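Local coordinates for protein glucokinase (Leishmania braziliensis MHOM/BR/75/M2904, PDB 6EDI) that probably catalyses the ATP-dependent phosphorylation of D-glucose, as a dimeric glucokinase of the actin-like ATPase clan captured in an open conformation, at residues T185-D188 with A189-G193; Y250-A253 with L254-Y257; I331-T334 with A335-M339; H376-E379 with R380-F384. All coordinates share one frame; numbering follows the deposited sequence.

Overall arrangement
Followed from the N terminus, the four contacts come strictly in series, none nested in or crossing another, and each is a local contact within one uninterrupted stretch of chain, so none closes a long loop. Contact 1 lies on the short helix that follows strand 178-182, an outermost strand, within this chain, of a mixed sheet. Contact 2 lies on helix 245-259, with its centre about 20 Å from that of contact 3 on the long helix 317-341. Contact 4, on the short helix 377-382 before strand 389-393, touches contact 3 directly: Glu336 OE1 meets His376 NE2 at 3.1 Å, a probable hydrogen bond, and Met339 packs on Met378 and Phe384. Contacts 2, 3 and 4 also reach the second subunit.

Contact 1 (T185-D188 with A189-G193); sequences TQWD and ALSEG
Trp187 and Ser191, four residues apart, meet through a CH-pi contact: Ser191 CB lies over one face of the indole, 3.5 Å from the centroid of the five-membered ring of Trp187 and displaced toward the rim on the NE1 side. With Trp187 CG opposite its backbone N (chi1 177°), the indole lies alongside the chain where Ser191 CB can cover one face. Its NE1 is engaged elsewhere, by the carbonyl of Lys194, which probably helps to hold the ring's rotation.

Among the polar contacts, Leu190 N donates to Trp187 O at 3.0 Å, while its bond to Gln186 O is weak. Ser191 OG makes a weak bond to Asp188 O at 3.4 Å and weakly accepts from Gly193 N. A water joins the turn's start, donating to Thr185 O and accepting from Ala189 N at 2.8 Å. Asp188 turns its carboxylate to Lys183 in a salt bridge.

The apolar part is slight: Leu190 CD1 touches Gln186 CG at 4.2 Å, the two side chains crossing at a slant.

The i to i+3 bond from Leu190 N to Trp187 O, and the positive phi of Glu192 after it, fit a short, weakly bonded helical turn that follows strand 178-182.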
# COMPACT_ATOMS: atom_id res chain seq x y z
N THR A 185 5.67 -20.17 -4.27
CA THR A 185 6.89 -20.80 -3.78
C THR A 185 7.21 -20.49 -2.32
O THR A 185 7.97 -21.20 -1.68
CB THR A 185 8.10 -20.35 -4.60
OG1 THR A 185 8.11 -18.93 -4.64
CG2 THR A 185 8.02 -20.88 -6.01
N GLN A 186 6.65 -19.39 -1.82
CA GLN A 186 6.97 -18.90 -0.49
C GLN A 186 5.95 -19.32 0.56
O GLN A 186 6.07 -18.97 1.74
CB GLN A 186 7.05 -17.37 -0.52
CG GLN A 186 7.83 -16.74 0.63
CD GLN A 186 7.86 -15.22 0.57
OE1 GLN A 186 6.95 -14.59 0.04
NE2 GLN A 186 8.90 -14.63 1.14
N TRP A 187 4.91 -20.06 0.14
CA TRP A 187 3.84 -20.44 1.06
C TRP A 187 4.35 -21.28 2.23
O TRP A 187 4.15 -20.91 3.39
CB TRP A 187 2.66 -21.16 0.36
CG TRP A 187 1.66 -21.56 1.41
CD1 TRP A 187 1.48 -22.80 1.97
CD2 TRP A 187 0.75 -20.68 2.09
NE1 TRP A 187 0.50 -22.75 2.94
CE2 TRP A 187 0.04 -21.46 3.03
CE3 TRP A 187 0.46 -19.32 1.97
CZ2 TRP A 187 -0.94 -20.90 3.86
CZ3 TRP A 187 -0.50 -18.77 2.80
CH2 TRP A 187 -1.20 -19.56 3.73
N ASP A 188 5.02 -22.39 1.92
CA ASP A 188 5.47 -23.34 2.95
C ASP A 188 6.40 -22.69 3.97
O ASP A 188 6.32 -22.99 5.16
CB ASP A 188 6.17 -24.55 2.32
CG ASP A 188 5.23 -25.42 1.50
OD1 ASP A 188 4.01 -25.36 1.73
OD2 ASP A 188 5.73 -26.17 0.64
N ALA A 189 7.26 -21.80 3.51
CA ALA A 189 8.22 -21.17 4.40
C ALA A 189 7.53 -20.25 5.40
O ALA A 189 8.05 -20.00 6.49
CB ALA A 189 9.26 -20.42 3.60
N LEU A 190 6.34 -19.76 5.05
CA LEU A 190 5.65 -18.80 5.89
C LEU A 190 4.34 -19.30 6.48
O LEU A 190 3.69 -18.57 7.22
CB LEU A 190 5.36 -17.50 5.11
CG LEU A 190 6.38 -16.38 5.34
CD1 LEU A 190 7.73 -16.75 4.79
CD2 LEU A 190 5.88 -15.08 4.73
N SER A 191 3.96 -20.54 6.17
CA SER A 191 2.59 -21.01 6.44
C SER A 191 2.39 -21.53 7.85
O SER A 191 1.25 -21.79 8.25
CB SER A 191 2.23 -22.15 5.50
OG SER A 191 3.02 -23.28 5.79
N GLU A 192 3.48 -21.73 8.58
CA GLU A 192 3.45 -22.34 9.91
C GLU A 192 2.81 -23.73 9.88
O GLU A 192 2.11 -24.13 10.82
CB GLU A 192 2.73 -21.41 10.91
CG GLU A 192 3.28 -19.98 10.91
CD GLU A 192 2.58 -19.08 11.91
OE1 GLU A 192 2.92 -19.15 13.12
OE2 GLU A 192 1.69 -18.31 11.49
N GLY A 193 3.05 -24.45 8.79
CA GLY A 193 2.58 -25.82 8.66
C GLY A 193 1.16 -25.95 8.14
O GLY A 193 0.65 -27.06 7.97
O HOH W 1 8.27 -21.92 0.86

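Contact 2 (Y250-A253 with L254-Y257); sequences YVQA and LAGY
Tyr250 and Leu254 both carry CG opposite the backbone N, at chi1 173° and -178°, and this shared torsion lays the two side chains side by side, pointing the same way, one turn apart on helix 245-259. The arrangement is an i to i+4 pair of a regular alpha-helix. Four successive backbone bonds define the turn, from Leu254 N to Tyr250 O (2.8 Å), Ala255 N to Val251 O, Gly256 N to Gln252 O and Tyr257 N to Ala253 O (2.9 Å).

Both side chains are buried. Tyr250 passes its hydroxyl to Asn287 and sets its ring edge-to-face with that of Tyr290, while Leu254 presses on Phe286 of helix 281-292. Around the helix, Gln252 gives its NE2 to the carbonyl of Ser269, and both Val251 and Gln252 pack on Trp242 of the second subunit, so this helix also contributes to the dimer contact.

Between the paired side chains the touch is light and purely van der Waals. Leu254 CD2 approaches the far end of the phenol obliquely, lying 4.3 Å from Tyr250 CE2 and 4.1 Å from Tyr250 OH.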
# COMPACT_ATOMS: atom_id res chain seq x y z
N TYR A 250 -4.11 -3.88 -28.80
CA TYR A 250 -5.28 -3.94 -27.92
C TYR A 250 -5.35 -2.76 -26.96
O TYR A 250 -6.42 -2.15 -26.82
CB TYR A 250 -5.35 -5.25 -27.13
CG TYR A 250 -6.48 -5.21 -26.11
CD1 TYR A 250 -7.81 -5.33 -26.50
CD2 TYR A 250 -6.21 -5.01 -24.76
CE1 TYR A 250 -8.86 -5.28 -25.57
CE2 TYR A 250 -7.25 -4.96 -23.82
CZ TYR A 250 -8.56 -5.10 -24.23
OH TYR A 250 -9.56 -5.04 -23.29
N VAL A 251 -4.24 -2.44 -26.30
CA VAL A 251 -4.24 -1.32 -25.38
C VAL A 251 -4.58 -0.05 -26.15
O VAL A 251 -5.35 0.79 -25.68
CB VAL A 251 -2.88 -1.16 -24.64
CG1 VAL A 251 -2.95 0.03 -23.70
CG2 VAL A 251 -2.51 -2.44 -23.88
N GLN A 252 -4.00 0.06 -27.34
CA GLN A 252 -4.28 1.20 -28.21
C GLN A 252 -5.78 1.32 -28.51
O GLN A 252 -6.37 2.41 -28.42
CB GLN A 252 -3.53 1.05 -29.54
CG GLN A 252 -3.76 2.24 -30.48
CD GLN A 252 -3.32 3.56 -29.87
OE1 GLN A 252 -2.14 3.93 -29.93
NE2 GLN A 252 -4.26 4.26 -29.26
N ALA A 253 -6.38 0.20 -28.88
CA ALA A 253 -7.80 0.23 -29.24
C ALA A 253 -8.64 0.55 -28.01
O ALA A 253 -9.64 1.28 -28.10
CB ALA A 253 -8.23 -1.10 -29.86
N LEU A 254 -8.24 0.02 -26.85
CA LEU A 254 -8.96 0.28 -25.61
C LEU A 254 -8.90 1.76 -25.26
O LEU A 254 -9.90 2.37 -24.90
CB LEU A 254 -8.42 -0.58 -24.45
CG LEU A 254 -9.14 -0.41 -23.12
CD1 LEU A 254 -10.62 -0.76 -23.29
CD2 LEU A 254 -8.50 -1.25 -22.00
N ALA A 255 -7.71 2.34 -25.39
CA ALA A 255 -7.47 3.75 -25.12
C ALA A 255 -8.35 4.66 -25.98
O ALA A 255 -8.96 5.62 -25.48
CB ALA A 255 -6.01 4.08 -25.35
N GLY A 256 -8.38 4.38 -27.28
CA GLY A 256 -9.18 5.16 -28.21
C GLY A 256 -10.66 5.02 -27.92
O GLY A 256 -11.43 5.99 -28.00
N TYR A 257 -11.06 3.80 -27.57
CA TYR A 257 -12.43 3.52 -27.17
C TYR A 257 -12.81 4.31 -25.93
O TYR A 257 -13.87 4.91 -25.88
CB TYR A 257 -12.59 2.03 -26.92
CG TYR A 257 -13.99 1.59 -26.49
CD1 TYR A 257 -15.06 1.62 -27.38
CD2 TYR A 257 -14.21 1.10 -25.21
CE1 TYR A 257 -16.32 1.20 -27.00
CE2 TYR A 257 -15.48 0.68 -24.81
CZ TYR A 257 -16.53 0.74 -25.72
OH TYR A 257 -17.78 0.32 -25.34

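Contact 3 (I331-T334 with A335-M339); sequences IGLT and AETTM
Thr338 grips the carbonyl of Thr334 twice. Its hydroxyl donates to Thr334 O, with OG1 2.6 Å away, and its backbone N donates to the same Thr334 O at 2.8 Å; the two donors come in from opposite faces of the carbonyl plane. The hydroxyl can fold back because OG1 sits beside the backbone N of Thr338 (chi1 -62°), opposite the carbonyl carbon. Thr334 also turns its hydroxyl back, here to the carbonyl three residues earlier: its OG1 donates to Ile331 O at 2.5 Å, a length short enough to be treated with some caution, with the oxygen lodged between backbone N and carbonyl carbon (chi1 67°).

Ile331 O also accepts from Ala335 N at 2.8 Å, whereas Gly332 O receives weak bonds from Ala335 N and Glu336 N. A water supplements Gly332 O, donating to it and to Glu336 OE2 at 2.9 Å. That carboxylate has further partners in Ser241 and in Ser239 of the second subunit.

Farther out the contact is apolar. Leu333 CD1 touches the methyl CG2 of Thr337 at 4.1 Å, while outside the turn Thr334 and Thr338 both rest on Phe390 of strand 389-393 and Thr334 also meets Leu373 of helix 363-373.

Thr334 and Thr338 thus satisfy their hydroxyl protons within the helix, by donating to a carbonyl three or four residues earlier, consistent with their packing against apolar neighbours.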
# COMPACT_ATOMS: atom_id res chain seq x y z
N ILE A 331 -5.22 -10.57 -14.47
CA ILE A 331 -3.99 -11.13 -13.94
C ILE A 331 -2.79 -10.21 -14.23
O ILE A 331 -1.88 -10.06 -13.39
CB ILE A 331 -3.76 -12.58 -14.45
CG1 ILE A 331 -4.80 -13.52 -13.83
CG2 ILE A 331 -2.36 -13.06 -14.11
CD1 ILE A 331 -4.68 -13.64 -12.32
N GLY A 332 -2.80 -9.57 -15.40
CA GLY A 332 -1.77 -8.58 -15.72
C GLY A 332 -1.69 -7.46 -14.70
O GLY A 332 -0.59 -7.03 -14.31
N LEU A 333 -2.86 -6.98 -14.25
CA LEU A 333 -2.92 -6.00 -13.17
C LEU A 333 -2.32 -6.60 -11.92
O LEU A 333 -1.52 -5.95 -11.24
CB LEU A 333 -4.37 -5.57 -12.88
CG LEU A 333 -4.61 -4.86 -11.54
CD1 LEU A 333 -3.95 -3.49 -11.47
CD2 LEU A 333 -6.10 -4.73 -11.26
N THR A 334 -2.69 -7.85 -11.61
CA THR A 334 -2.12 -8.50 -10.42
C THR A 334 -0.62 -8.73 -10.53
O THR A 334 0.06 -8.88 -9.52
CB THR A 334 -2.79 -9.84 -10.08
OG1 THR A 334 -2.51 -10.80 -11.10
CG2 THR A 334 -4.29 -9.66 -9.92
N ALA A 335 -0.07 -8.80 -11.73
CA ALA A 335 1.39 -8.93 -11.82
C ALA A 335 2.02 -7.67 -11.24
O ALA A 335 3.02 -7.73 -10.50
CB ALA A 335 1.83 -9.15 -13.26
N GLU A 336 1.44 -6.52 -11.58
CA GLU A 336 1.89 -5.25 -11.01
C GLU A 336 1.68 -5.15 -9.49
O GLU A 336 2.56 -4.70 -8.76
CB GLU A 336 1.23 -4.05 -11.71
CG GLU A 336 1.53 -3.92 -13.21
CD GLU A 336 3.00 -4.13 -13.58
OE1 GLU A 336 3.92 -3.79 -12.80
OE2 GLU A 336 3.24 -4.63 -14.70
N THR A 337 0.51 -5.57 -9.00
CA THR A 337 0.25 -5.44 -7.56
C THR A 337 1.09 -6.42 -6.76
O THR A 337 1.55 -6.10 -5.66
CB THR A 337 -1.26 -5.58 -7.23
OG1 THR A 337 -1.72 -6.90 -7.57
CG2 THR A 337 -2.07 -4.54 -8.01
N THR A 338 1.32 -7.60 -7.34
CA THR A 338 2.11 -8.65 -6.71
C THR A 338 3.55 -8.18 -6.59
O THR A 338 4.20 -8.36 -5.55
CB THR A 338 2.04 -9.96 -7.50
OG1 THR A 338 0.67 -10.42 -7.53
CG2 THR A 338 2.92 -11.03 -6.89
N MET A 339 4.07 -7.58 -7.65
CA MET A 339 5.41 -7.01 -7.54
C MET A 339 5.48 -5.86 -6.51
O MET A 339 6.38 -5.82 -5.70
CB MET A 339 5.93 -6.56 -8.91
CG MET A 339 7.38 -6.04 -8.86
SD MET A 339 8.56 -7.31 -8.40
CE MET A 339 9.26 -6.60 -6.92
O HOH W 2 1.42 -6.37 -16.04

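Contact 4 (H376-E379 with R380-F384); sequences HAME and RQFKF
Phe382 presents its ring edge to Met378: SD stands close to the ring plane, 4.9 Å from the Phe382 centroid, a Met-aromatic contact, while one face of that ring is lined by CB of the adjoining Gln381. The neighbouring Phe384 runs alongside Met378, whose CE reaches Phe384 CE2 at 3.5 Å, coming at the ring obliquely. Met378 serves both rings because its chain bends at chi2 and at chi3 (-78°), so that SD meets the edge of Phe382 and CE meets Phe384. The third flat group, the His376 imidazole, takes Met378 N in its plane at the edge, ND1 accepting at 2.9 Å along a nearly straight bond (166°). The same ring also faces helix 317-341, where it packs on Ala335 and Met339.

A second, polar group of contacts joins Glu379 and Lys383. Glu379 O is held from both faces of its plane by Lys383, through N at 3.0 Å and through NZ, also at 3.0 Å. The ammonium is not in salt-bridge range of the carboxylate; a water spans them, accepting from Lys383 NZ and donating to Glu379 OE2 at 2.8 Å. Glu379 OE1 turns to the backbone N of Ser386. Phe384 N makes a weak bond to Met378 O, which Phe382 N also reaches.

Met378 packs on Ser237 and Arg380 on Gly266 of the second subunit. A side-chain N-cap at His376 and a positive-phi residue, Lys383, after the last turn bracket this short helix, which leads to strand 389-393.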
# COMPACT_ATOMS: atom_id res chain seq x y z
N HIS A 376 5.87 -10.79 -16.49
CA HIS A 376 6.43 -9.59 -15.85
C HIS A 376 7.96 -9.67 -15.81
O HIS A 376 8.52 -10.73 -15.55
CB HIS A 376 5.91 -9.45 -14.41
CG HIS A 376 6.12 -8.09 -13.82
ND1 HIS A 376 7.35 -7.66 -13.37
CD2 HIS A 376 5.27 -7.06 -13.63
CE1 HIS A 376 7.24 -6.42 -12.92
NE2 HIS A 376 5.99 -6.03 -13.06
N ALA A 377 8.61 -8.54 -16.06
CA ALA A 377 10.08 -8.48 -16.10
C ALA A 377 10.72 -9.00 -14.82
O ALA A 377 11.84 -9.52 -14.84
CB ALA A 377 10.54 -7.07 -16.37
N MET A 378 10.03 -8.83 -13.70
CA MET A 378 10.61 -9.17 -12.40
C MET A 378 10.37 -10.63 -12.03
O MET A 378 10.98 -11.16 -11.10
CB MET A 378 10.05 -8.24 -11.32
CG MET A 378 10.38 -6.77 -11.57
SD MET A 378 12.16 -6.45 -11.43
CE MET A 378 12.35 -6.42 -9.65
N GLU A 379 9.46 -11.29 -12.76
CA GLU A 379 9.32 -12.73 -12.61
C GLU A 379 10.35 -13.37 -13.53
O GLU A 379 11.02 -14.33 -13.16
CB GLU A 379 7.90 -13.19 -12.97
CG GLU A 379 7.72 -14.69 -12.89
CD GLU A 379 7.95 -15.24 -11.50
OE1 GLU A 379 7.78 -14.48 -10.52
OE2 GLU A 379 8.30 -16.44 -11.39
N ARG A 380 10.45 -12.84 -14.75
CA ARG A 380 11.42 -13.37 -15.69
C ARG A 380 12.83 -13.33 -15.11
O ARG A 380 13.58 -14.30 -15.19
CB ARG A 380 11.36 -12.59 -17.01
CG ARG A 380 10.03 -12.76 -17.76
CD ARG A 380 10.00 -11.93 -19.05
NE ARG A 380 8.70 -11.89 -19.73
CZ ARG A 380 8.47 -12.40 -20.94
NH1 ARG A 380 9.44 -13.01 -21.60
NH2 ARG A 380 7.27 -12.30 -21.49
N GLN A 381 13.18 -12.22 -14.49
CA GLN A 381 14.54 -12.05 -13.98
C GLN A 381 14.76 -12.65 -12.60
O GLN A 381 15.82 -13.22 -12.32
CB GLN A 381 14.94 -10.58 -13.96
CG GLN A 381 14.97 -9.92 -15.33
CD GLN A 381 15.29 -8.45 -15.24
OE1 GLN A 381 14.40 -7.60 -15.10
NE2 GLN A 381 16.58 -8.12 -15.32
N PHE A 382 13.77 -12.52 -11.72
CA PHE A 382 14.01 -12.80 -10.30
C PHE A 382 13.00 -13.71 -9.59
O PHE A 382 13.19 -14.00 -8.40
CB PHE A 382 14.14 -11.49 -9.50
CG PHE A 382 15.06 -10.47 -10.13
CD1 PHE A 382 16.45 -10.60 -10.02
CD2 PHE A 382 14.54 -9.37 -10.80
CE1 PHE A 382 17.30 -9.66 -10.60
CE2 PHE A 382 15.39 -8.41 -11.37
CZ PHE A 382 16.77 -8.57 -11.27
N LYS A 383 11.96 -14.16 -10.29
CA LYS A 383 10.93 -15.04 -9.68
C LYS A 383 10.24 -14.43 -8.46
O LYS A 383 9.93 -15.14 -7.50
CB LYS A 383 11.52 -16.41 -9.29
CG LYS A 383 11.52 -17.49 -10.36
CD LYS A 383 12.27 -17.08 -11.60
CE LYS A 383 11.89 -17.94 -12.80
NZ LYS A 383 11.47 -17.13 -14.00
N PHE A 384 9.99 -13.12 -8.49
CA PHE A 384 9.33 -12.44 -7.37
C PHE A 384 7.86 -12.81 -7.27
O PHE A 384 7.33 -13.03 -6.17
CB PHE A 384 9.43 -10.92 -7.52
CG PHE A 384 10.71 -10.32 -7.02
CD1 PHE A 384 11.04 -10.37 -5.67
CD2 PHE A 384 11.57 -9.66 -7.89
CE1 PHE A 384 12.23 -9.79 -5.20
CE2 PHE A 384 12.75 -9.09 -7.43
CZ PHE A 384 13.08 -9.15 -6.09
O HOH W 3 8.86 -18.04 -13.65